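Local coordinates for Lmo0181 protein (Listeria monocytogenes serovar 1/2a, PDB 5F7V), which binds the cyclic glucan cycloalternan as the membrane-anchored, extracellular substrate-binding component of what is probably an ABC-type sugar importer, at residues A[183-186]-A[187-190]; A[386-389]-A[390-393]; A[368-371]-A[372-376]. All blocks are in the same frame, centred on the assembly; numbering follows the deposited sequence.

Interaction 1: residues A[183-186]-A[187-190]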
ATOM      1  N   TYR A 183       2.471 -11.768   1.474  1.00  3.37           N
ATOM      2  CA  TYR A 183       2.042 -12.057   2.856  1.00  3.41           C
ATOM      3  C   TYR A 183       0.517 -12.129   2.900  1.00  3.36           C
ATOM      4  O   TYR A 183      -0.056 -12.854   3.704  1.00  3.55           O
ATOM      5  CB  TYR A 183       2.618 -11.118   3.911  1.00  3.49           C
ATOM      6  CG  TYR A 183       2.197  -9.666   3.904  1.00  3.47           C
ATOM      7  CD1 TYR A 183       1.030  -9.258   4.505  1.00  3.46           C
ATOM      8  CD2 TYR A 183       2.973  -8.683   3.314  1.00  3.49           C
ATOM      9  CE1 TYR A 183       0.664  -7.926   4.562  1.00  3.48           C
ATOM     10  CE2 TYR A 183       2.635  -7.352   3.355  1.00  3.51           C
ATOM     11  CZ  TYR A 183       1.467  -6.995   3.963  1.00  3.50           C
ATOM     12  OH  TYR A 183       1.141  -5.666   4.031  1.00  3.57           O
ATOM     13  N   LYS A 184      -0.160 -11.349   2.057  1.00  3.28           N
ATOM     14  CA  LYS A 184      -1.621 -11.448   1.916  1.00  3.25           C
ATOM     15  C   LYS A 184      -2.070 -12.737   1.242  1.00  3.23           C
ATOM     16  O   LYS A 184      -2.960 -13.411   1.735  1.00  3.28           O
ATOM     17  CB  LYS A 184      -2.101 -10.237   1.152  1.00  3.20           C
ATOM     18  CG  LYS A 184      -3.572 -10.279   0.809  1.00  3.19           C
ATOM     19  CD  LYS A 184      -4.030  -9.174  -0.122  1.00  3.17           C
ATOM     20  CE  LYS A 184      -3.392  -9.230  -1.509  1.00  3.12           C
ATOM     21  NZ  LYS A 184      -3.740  -8.013  -2.289  1.00  3.13           N
ATOM     22  N   VAL A 185      -1.503 -13.051   0.087  1.00  3.20           N
ATOM     23  CA  VAL A 185      -1.929 -14.244  -0.660  1.00  3.20           C
ATOM     24  C   VAL A 185      -1.626 -15.522   0.122  1.00  3.30           C
ATOM     25  O   VAL A 185      -2.433 -16.453   0.126  1.00  3.34           O
ATOM     26  CB  VAL A 185      -1.327 -14.240  -2.092  1.00  3.18           C
ATOM     27  CG1 VAL A 185      -1.753 -15.479  -2.832  1.00  3.21           C
ATOM     28  CG2 VAL A 185      -1.846 -13.012  -2.829  1.00  3.12           C
ATOM     29  N   ALA A 186      -0.495 -15.543   0.827  1.00  3.35           N
ATOM     30  CA  ALA A 186      -0.230 -16.670   1.760  1.00  3.47           C
ATOM     31  C   ALA A 186      -1.319 -16.800   2.811  1.00  3.52           C
ATOM     32  O   ALA A 186      -1.830 -17.901   3.051  1.00  3.62           O
ATOM     33  CB  ALA A 186       1.120 -16.478   2.422  1.00  3.54           C
ATOM     34  N   ALA A 187      -1.728 -15.662   3.374  1.00  3.48           N
ATOM     35  CA  ALA A 187      -2.803 -15.700   4.376  1.00  3.57           C
ATOM     36  C   ALA A 187      -4.120 -16.157   3.810  1.00  3.57           C
ATOM     37  O   ALA A 187      -4.916 -16.766   4.525  1.00  3.69           O
ATOM     38  CB  ALA A 187      -2.943 -14.318   5.001  1.00  3.55           C
ATOM     39  N   GLN A 188      -4.370 -15.924   2.527  1.00  3.46           N
ATOM     40  CA  GLN A 188      -5.563 -16.480   1.888  1.00  3.49           C
ATOM     41  C   GLN A 188      -5.606 -18.007   1.796  1.00  3.60           C
ATOM     42  O   GLN A 188      -6.642 -18.583   1.486  1.00  3.66           O
ATOM     43  CB  GLN A 188      -5.684 -15.889   0.474  1.00  3.37           C
ATOM     44  CG  GLN A 188      -6.009 -14.395   0.437  1.00  3.30           C
ATOM     45  CD  GLN A 188      -5.836 -13.772  -0.924  1.00  3.21           C
ATOM     46  OE1 GLN A 188      -5.492 -14.418  -1.917  1.00  3.19           O
ATOM     47  NE2 GLN A 188      -6.039 -12.469  -0.936  1.00  3.18           N
ATOM     48  N   ASN A 189      -4.478 -18.648   2.064  1.00  3.64           N
ATOM     49  CA  ASN A 189      -4.334 -20.092   2.126  1.00  3.78           C
ATOM     50  C   ASN A 189      -3.900 -20.568   3.511  1.00  3.95           C
ATOM     51  O   ASN A 189      -3.471 -21.697   3.665  1.00  4.08           O
ATOM     52  CB  ASN A 189      -3.355 -20.581   1.055  1.00  3.76           C
ATOM     53  CG  ASN A 189      -3.751 -21.898   0.437  1.00  3.88           C
ATOM     54  OD1 ASN A 189      -4.929 -22.201   0.311  1.00  3.93           O
ATOM     55  ND2 ASN A 189      -2.785 -22.688   0.019  1.00  3.97           N
ATOM     56  N   GLY A 190      -4.066 -19.726   4.526  1.00  4.16           N
ATOM     57  CA  GLY A 190      -3.789 -20.112   5.915  1.00  4.59           C
ATOM     58  C   GLY A 190      -2.333 -20.064   6.286  1.00  5.04           C
ATOM     59  O   GLY A 190      -1.978 -20.513   7.386  1.00  5.68           O
TER

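Interaction 2: residues A[386-389]-A[390-393]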
ATOM      1  N   LEU A 386      10.824 -20.051  -2.444  1.00  3.76           N
ATOM      2  CA  LEU A 386      10.457 -20.001  -1.033  1.00  3.75           C
ATOM      3  C   LEU A 386      11.542 -20.575  -0.148  1.00  3.95           C
ATOM      4  O   LEU A 386      11.741 -20.042   0.961  1.00  3.95           O
ATOM      5  CB  LEU A 386       9.095 -20.646  -0.835  1.00  3.75           C
ATOM      6  CG  LEU A 386       7.968 -19.845  -1.463  1.00  3.63           C
ATOM      7  CD1 LEU A 386       6.709 -20.662  -1.440  1.00  3.71           C
ATOM      8  CD2 LEU A 386       7.739 -18.494  -0.792  1.00  3.54           C
ATOM      9  N   LYS A 387      12.225 -21.637  -0.573  1.00  4.20           N
ATOM     10  CA  LYS A 387      13.360 -22.165   0.187  1.00  4.64           C
ATOM     11  C   LYS A 387      14.419 -21.097   0.297  1.00  4.67           C
ATOM     12  O   LYS A 387      14.941 -20.805   1.386  1.00  4.69           O
ATOM     13  CB  LYS A 387      13.941 -23.392  -0.481  1.00  5.08           C
ATOM     14  CG  LYS A 387      15.167 -23.923   0.221  1.00  5.66           C
ATOM     15  CD  LYS A 387      15.852 -25.054  -0.560  1.00  6.19           C
ATOM     16  CE  LYS A 387      16.971 -25.740   0.225  1.00  6.78           C
ATOM     17  NZ  LYS A 387      18.043 -24.815   0.616  1.00  7.17           N
ATOM     18  N   ASN A 388      14.760 -20.478  -0.827  1.00  4.66           N
ATOM     19  CA  ASN A 388      15.804 -19.440  -0.818  1.00  4.96           C
ATOM     20  C   ASN A 388      15.421 -18.250   0.044  1.00  4.90           C
ATOM     21  O   ASN A 388      16.265 -17.701   0.742  1.00  4.95           O
ATOM     22  CB  ASN A 388      16.090 -19.024  -2.256  1.00  5.14           C
ATOM     23  CG  ASN A 388      16.729 -20.131  -3.064  1.00  5.52           C
ATOM     24  OD1 ASN A 388      17.194 -21.152  -2.551  1.00  6.48           O
ATOM     25  ND2 ASN A 388      16.741 -19.936  -4.361  1.00  5.65           N
ATOM     26  N   SER A 389      14.149 -17.876  -0.015  0.50  4.63           N
ATOM     27  CA  SER A 389      13.649 -16.787   0.813  0.50  4.59           C
ATOM     28  C   SER A 389      13.686 -17.133   2.299  0.50  4.77           C
ATOM     29  O   SER A 389      14.017 -16.274   3.100  0.50  4.98           O
ATOM     30  CB  SER A 389      12.221 -16.437   0.428  0.50  4.34           C
ATOM     31  OG  SER A 389      12.130 -15.952  -0.899  0.50  4.13           O
ATOM     32  N   GLU A 390      13.359 -18.371   2.664  1.00  4.90           N
ATOM     33  CA  GLU A 390      13.461 -18.823   4.052  1.00  5.13           C
ATOM     34  C   GLU A 390      14.918 -18.755   4.517  1.00  5.47           C
ATOM     35  O   GLU A 390      15.207 -18.228   5.601  1.00  5.53           O
ATOM     36  CB  GLU A 390      12.912 -20.250   4.191  1.00  5.24           C
ATOM     37  CG  GLU A 390      12.841 -20.764   5.636  1.00  5.59           C
ATOM     38  CD  GLU A 390      13.880 -21.794   6.093  1.00  6.01           C
ATOM     39  OE1 GLU A 390      14.796 -22.121   5.292  1.00  6.46           O
ATOM     40  OE2 GLU A 390      13.819 -22.281   7.270  1.00  6.11           O
ATOM     41  N   ASP A 391      15.847 -19.255   3.716  1.00  5.61           N
ATOM     42  CA  ASP A 391      17.278 -19.184   4.064  1.00  6.05           C
ATOM     43  C   ASP A 391      17.763 -17.758   4.261  1.00  6.05           C
ATOM     44  O   ASP A 391      18.487 -17.466   5.221  1.00  6.50           O
ATOM     45  CB  ASP A 391      18.101 -19.851   2.973  1.00  6.36           C
ATOM     46  CG  ASP A 391      17.825 -21.351   2.841  1.00  6.75           C
ATOM     47  OD1 ASP A 391      17.368 -21.940   3.855  1.00  7.13           O
ATOM     48  OD2 ASP A 391      18.050 -21.973   1.771  1.00  7.33           O
ATOM     49  N   ASN A 392      17.341 -16.867   3.364  1.00  5.75           N
ATOM     50  CA  ASN A 392      17.811 -15.489   3.448  1.00  5.91           C
ATOM     51  C   ASN A 392      17.235 -14.777   4.676  1.00  5.82           C
ATOM     52  O   ASN A 392      17.937 -14.023   5.332  1.00  5.99           O
ATOM     53  CB  ASN A 392      17.387 -14.743   2.174  1.00  5.92           C
ATOM     54  CG  ASN A 392      17.734 -13.281   2.240  1.00  6.24           C
ATOM     55  OD1 ASN A 392      18.912 -12.969   2.169  1.00  7.51           O
ATOM     56  ND2 ASN A 392      16.766 -12.439   2.461  1.00  6.17           N
ATOM     57  N   ILE A 393      15.958 -15.008   4.978  1.00  5.53           N
ATOM     58  CA  ILE A 393      15.357 -14.443   6.193  1.00  5.68           C
ATOM     59  C   ILE A 393      16.065 -14.970   7.429  1.00  6.10           C
ATOM     60  O   ILE A 393      16.399 -14.203   8.337  1.00  6.20           O
ATOM     61  CB  ILE A 393      13.844 -14.692   6.239  1.00  5.55           C
ATOM     62  CG1 ILE A 393      13.165 -13.871   5.152  1.00  5.38           C
ATOM     63  CG2 ILE A 393      13.305 -14.368   7.625  1.00  5.76           C
ATOM     64  CD1 ILE A 393      11.729 -14.208   4.894  1.00  5.38           C
TER
HETATM   65  O   HOH W   1      19.228 -20.886  -0.544  1.00 19.15           O
HETATM   66  O   HOH W   2      13.989 -13.209   1.804  1.00 10.02           O

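Interaction 3: residues A[368-371]-A[372-376]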
ATOM      1  N   THR A 368      13.515 -11.479  -1.782  1.00  5.33           N
ATOM      2  CA  THR A 368      12.394 -12.335  -2.122  1.00  5.27           C
ATOM      3  C   THR A 368      11.824 -11.941  -3.467  1.00  4.86           C
ATOM      4  O   THR A 368      11.460 -12.815  -4.258  1.00  4.54           O
ATOM      5  CB  THR A 368      11.313 -12.278  -1.039  1.00  5.53           C
ATOM      6  OG1 THR A 368      11.886 -12.874   0.135  1.00  6.93           O
ATOM      7  CG2 THR A 368      10.065 -13.025  -1.376  1.00  5.48           C
ATOM      8  N   ASN A 369      11.737 -10.641  -3.746  1.00  4.72           N
ATOM      9  CA  ASN A 369      11.189 -10.197  -5.017  1.00  4.72           C
ATOM     10  C   ASN A 369      12.044 -10.652  -6.176  1.00  5.00           C
ATOM     11  O   ASN A 369      11.535 -11.023  -7.230  1.00  5.03           O
ATOM     12  CB  ASN A 369      11.005  -8.678  -5.054  1.00  4.74           C
ATOM     13  CG  ASN A 369       9.886  -8.223  -4.161  1.00  4.52           C
ATOM     14  OD1 ASN A 369       9.064  -9.039  -3.782  1.00  4.36           O
ATOM     15  ND2 ASN A 369       9.828  -6.964  -3.840  1.00  4.65           N
ATOM     16  N   SER A 370      13.360 -10.663  -5.983  0.70  5.30           N
ATOM     17  CA  SER A 370      14.251 -11.163  -7.036  0.70  5.83           C
ATOM     18  C   SER A 370      13.981 -12.668  -7.242  0.70  5.64           C
ATOM     19  O   SER A 370      13.912 -13.116  -8.386  0.70  5.86           O
ATOM     20  CB  SER A 370      15.707 -10.898  -6.658  0.70  6.43           C
ATOM     21  OG  SER A 370      16.607 -11.528  -7.554  0.70  7.34           O
ATOM     22  N   GLU A 371      13.826 -13.443  -6.167  1.00  5.38           N
ATOM     23  CA  GLU A 371      13.540 -14.878  -6.300  1.00  5.46           C
ATOM     24  C   GLU A 371      12.219 -15.103  -7.018  1.00  5.03           C
ATOM     25  O   GLU A 371      12.112 -16.005  -7.836  1.00  4.97           O
ATOM     26  CB  GLU A 371      13.529 -15.555  -4.935  1.00  5.97           C
ATOM     27  CG  GLU A 371      14.917 -15.607  -4.310  1.00  6.68           C
ATOM     28  CD  GLU A 371      15.973 -16.291  -5.154  1.00  7.87           C
ATOM     29  OE1 GLU A 371      15.703 -17.465  -5.516  1.00  8.65           O
ATOM     30  OE2 GLU A 371      17.009 -15.691  -5.527  1.00 10.05           O
ATOM     31  N   PHE A 372      11.196 -14.315  -6.700  1.00  4.68           N
ATOM     32  CA  PHE A 372       9.909 -14.467  -7.345  1.00  4.49           C
ATOM     33  C   PHE A 372       9.982 -14.107  -8.826  1.00  4.94           C
ATOM     34  O   PHE A 372       9.399 -14.809  -9.647  1.00  4.81           O
ATOM     35  CB  PHE A 372       8.844 -13.633  -6.647  1.00  4.25           C
ATOM     36  CG  PHE A 372       8.419 -14.120  -5.296  1.00  4.02           C
ATOM     37  CD1 PHE A 372       8.887 -15.292  -4.698  1.00  3.95           C
ATOM     38  CD2 PHE A 372       7.506 -13.364  -4.578  1.00  3.94           C
ATOM     39  CE1 PHE A 372       8.452 -15.696  -3.459  1.00  3.91           C
ATOM     40  CE2 PHE A 372       7.086 -13.746  -3.328  1.00  3.90           C
ATOM     41  CZ  PHE A 372       7.550 -14.926  -2.769  1.00  3.86           C
ATOM     42  N   GLU A 373      10.702 -13.054  -9.178  1.00  5.43           N
ATOM     43  CA  GLU A 373      10.885 -12.686 -10.565  1.00  6.43           C
ATOM     44  C   GLU A 373      11.516 -13.830 -11.348  1.00  6.18           C
ATOM     45  O   GLU A 373      11.163 -14.116 -12.494  1.00  6.05           O
ATOM     46  CB  GLU A 373      11.719 -11.398 -10.656  1.00  7.66           C
ATOM     47  CG  GLU A 373      11.766 -10.842 -12.061  1.00  9.47           C
ATOM     48  CD  GLU A 373      10.619  -9.939 -12.398  1.00 11.13           C
ATOM     49  OE1 GLU A 373       9.576  -9.960 -11.700  1.00 13.25           O
ATOM     50  OE2 GLU A 373      10.822  -9.203 -13.413  1.00 13.59           O
ATOM     51  N   LYS A 374      12.476 -14.506 -10.743  1.00  5.95           N
ATOM     52  CA  LYS A 374      13.113 -15.632 -11.425  1.00  6.24           C
ATOM     53  C   LYS A 374      12.075 -16.704 -11.725  1.00  5.80           C
ATOM     54  O   LYS A 374      12.190 -17.363 -12.758  1.00  5.70           O
ATOM     55  CB  LYS A 374      14.252 -16.254 -10.609  1.00  7.04           C
ATOM     56  CG  LYS A 374      15.505 -15.407 -10.505  1.00  8.03           C
ATOM     57  CD  LYS A 374      16.505 -16.027  -9.552  1.00  9.53           C
ATOM     58  CE  LYS A 374      17.647 -15.113  -9.193  1.00 11.56           C
ATOM     59  NZ  LYS A 374      18.532 -15.810  -8.227  1.00 12.73           N
ATOM     60  N   VAL A 375      11.096 -16.950 -10.860  1.00  5.25           N
ATOM     61  CA  VAL A 375      10.070 -17.946 -11.214  1.00  5.20           C
ATOM     62  C   VAL A 375       9.274 -17.465 -12.408  1.00  5.48           C
ATOM     63  O   VAL A 375       9.039 -18.217 -13.348  1.00  5.63           O
ATOM     64  CB  VAL A 375       9.127 -18.179 -10.024  1.00  4.85           C
ATOM     65  CG1 VAL A 375       8.103 -19.240 -10.401  1.00  4.87           C
ATOM     66  CG2 VAL A 375       9.907 -18.536  -8.765  1.00  4.80           C
ATOM     67  N   LEU A 376       8.912 -16.201 -12.387  1.00  5.47           N
ATOM     68  CA  LEU A 376       8.103 -15.655 -13.507  1.00  5.95           C
ATOM     69  C   LEU A 376       8.801 -15.672 -14.840  1.00  6.42           C
ATOM     70  O   LEU A 376       8.122 -15.783 -15.849  1.00  6.99           O
ATOM     71  CB  LEU A 376       7.657 -14.221 -13.205  1.00  5.95           C
ATOM     72  CG  LEU A 376       6.769 -14.003 -11.972  1.00  5.91           C
ATOM     73  CD1 LEU A 376       6.410 -12.538 -11.922  1.00  6.19           C
ATOM     74  CD2 LEU A 376       5.551 -14.899 -12.072  1.00  6.23           C
TER
HETATM   75  O   HOH W   3      17.712 -18.585  -7.348  1.00 17.34           O

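Interaction 1: residues A[183-186]-A[187-190]
Ala187 N reaches back to Tyr183 O at 3.3 Å, and Gln188 N to Lys184 O at 3.0 Å, the last full turns of helix 179-187. The pattern then tightens: Asn189 N bonds to Ala186 O at 2.9 Å, three residues back, with the donor standing 55° out of that carbonyl's plane. A type I beta turn from Ala187 to Gly190 follows, in which Gly190 N donates to Ala187 O.

Among the side chains, Gln188 does most of the touching. Its extended chain runs beside Lys184, NE2 lying 3.7 Å from Lys184 CG, while OE1 passes both methyls of Val185, at 4.0 Å from CG1. Its amide is held by two partners outside the turn: Trp153 NE1 donates to OE1, and NE2 donates to Ala277 O. An amide suits this buried place because it can answer a donor and an acceptor at once. Lys184 NZ forms salt bridges with Glu181 and Glu270; the lysine side chain comes within about 6 Å of a bound glucose unit at the nearest atoms. Val185 offers a branched apolar surface to helix 206-220.

Gly190, at phi 80°, takes a backbone shape that glycine adopts easily. It is the C-prime residue of a Schellman motif, completed by Gly191 N on Ala186 O, which ends the helix about a turn beyond Lys184, the residue that approaches the glucan.

Interaction 2: residues A[386-389]-A[390-393]
Lys387 NZ and Asp391 OD2 form a salt bridge 3.1 Å long, one helical turn apart on the outer side of helix 382-397. The lysine chain starts with CG opposite the backbone N (chi1 176°), runs extended, and turns only at its last torsion (chi4 -60°), which brings the ammonium back to the syn lone pair of OD2. A long, flexible lysine can span the turn, whereas the short aspartate stays close to the backbone. OD2 has a second donor: a water 2.8 Å away, which also donates to Asn388 OD1 and thereby ties the carboxylate to the neighbouring amide. Glu390 OE1 lies 3.0 Å from Asp391 OD1, an approach of two acceptors that would tend to raise the affinity of one of them for a proton.

Beneath these groups runs the regular i to i+4 ladder of an alpha helix. Asp391 N donates to Lys387 O at 2.9 Å, and Ile393 N donates to Ser389 O at 3.0 Å. Lys387 and Asp391 are the familiar i, i+4 ion pair, on an amphipathic helix whose other side carries Leu386 and Ile393 into the protein. A second water accepts from Asn392 ND2 and donates weakly to Ser389 O.

Further out, Asn388 turns its nitrogen to Glu371 of helix 361-376, so this amide serves the water with its oxygen and the adjacent helix with its nitrogen. Ser389 is small enough for a buried position; its OG meets Ala385 O in one of two modelled conformers, a doubtful bond for that reason. Leu386 packs on Phe372, Phe182 and Leu212, and Ile393 meets Ile364 and Met179.

Interaction 3: residues A[368-371]-A[372-376]
Glu371 OE1 is gripped by two donors, a water at 2.9 Å and Asn388 ND2 from helix 382-397, while OE2 of the same carboxylate forms a salt bridge with Lys374 NZ at 3.1 Å. The ammonium approaches OE2 on the syn side, 26° out of the carboxylate plane, and donates to it. It also donates to the water, at 3.0 Å, which closes a small ring between acid and amine. The glutamate folds at chi2 (-57°) to bring its carboxylate alongside the extended lysine, an i, i+3 pairing where helix 361-376 faces its neighbour and then solvent. Glutamate suits the junction because its two oxygens can serve different helices.

On the side turned into the protein, Thr368 and Phe372 pack together. Thr368 CG2 sits over one face of the Phe372 ring, 3.7 Å from its centroid, in a CH-pi contact displaced toward the rim. Phe372 N donates to Thr368 O at 2.9 Å, holding the two residues one turn apart. Threonine's branching sends its methyl to the ring while OG1 bonds weakly to Ile364 O. The ring also meets Phe182 edge-to-face and packs on Leu212.

Along the chain the order is interaction 1, interaction 3, interaction 2. The last two occupy successive helices, 361-376 and 382-397, with centres about 12 Å apart, and touch directly through polar and apolar contacts. Interaction 1 does not touch either, its centre being about 17 Å from that of interaction 2 and about 18 Å from that of interaction 3. Even so, its helix, 179-187, supplies Phe182 to Phe372 and Leu386, and helix 206-220 borders all three. The C-terminal helical pair is therefore packed on helices 179-187 and 206-220, the first of which brings Lys184 close to the glucan, and probably belongs to the lobe backing this part of the site.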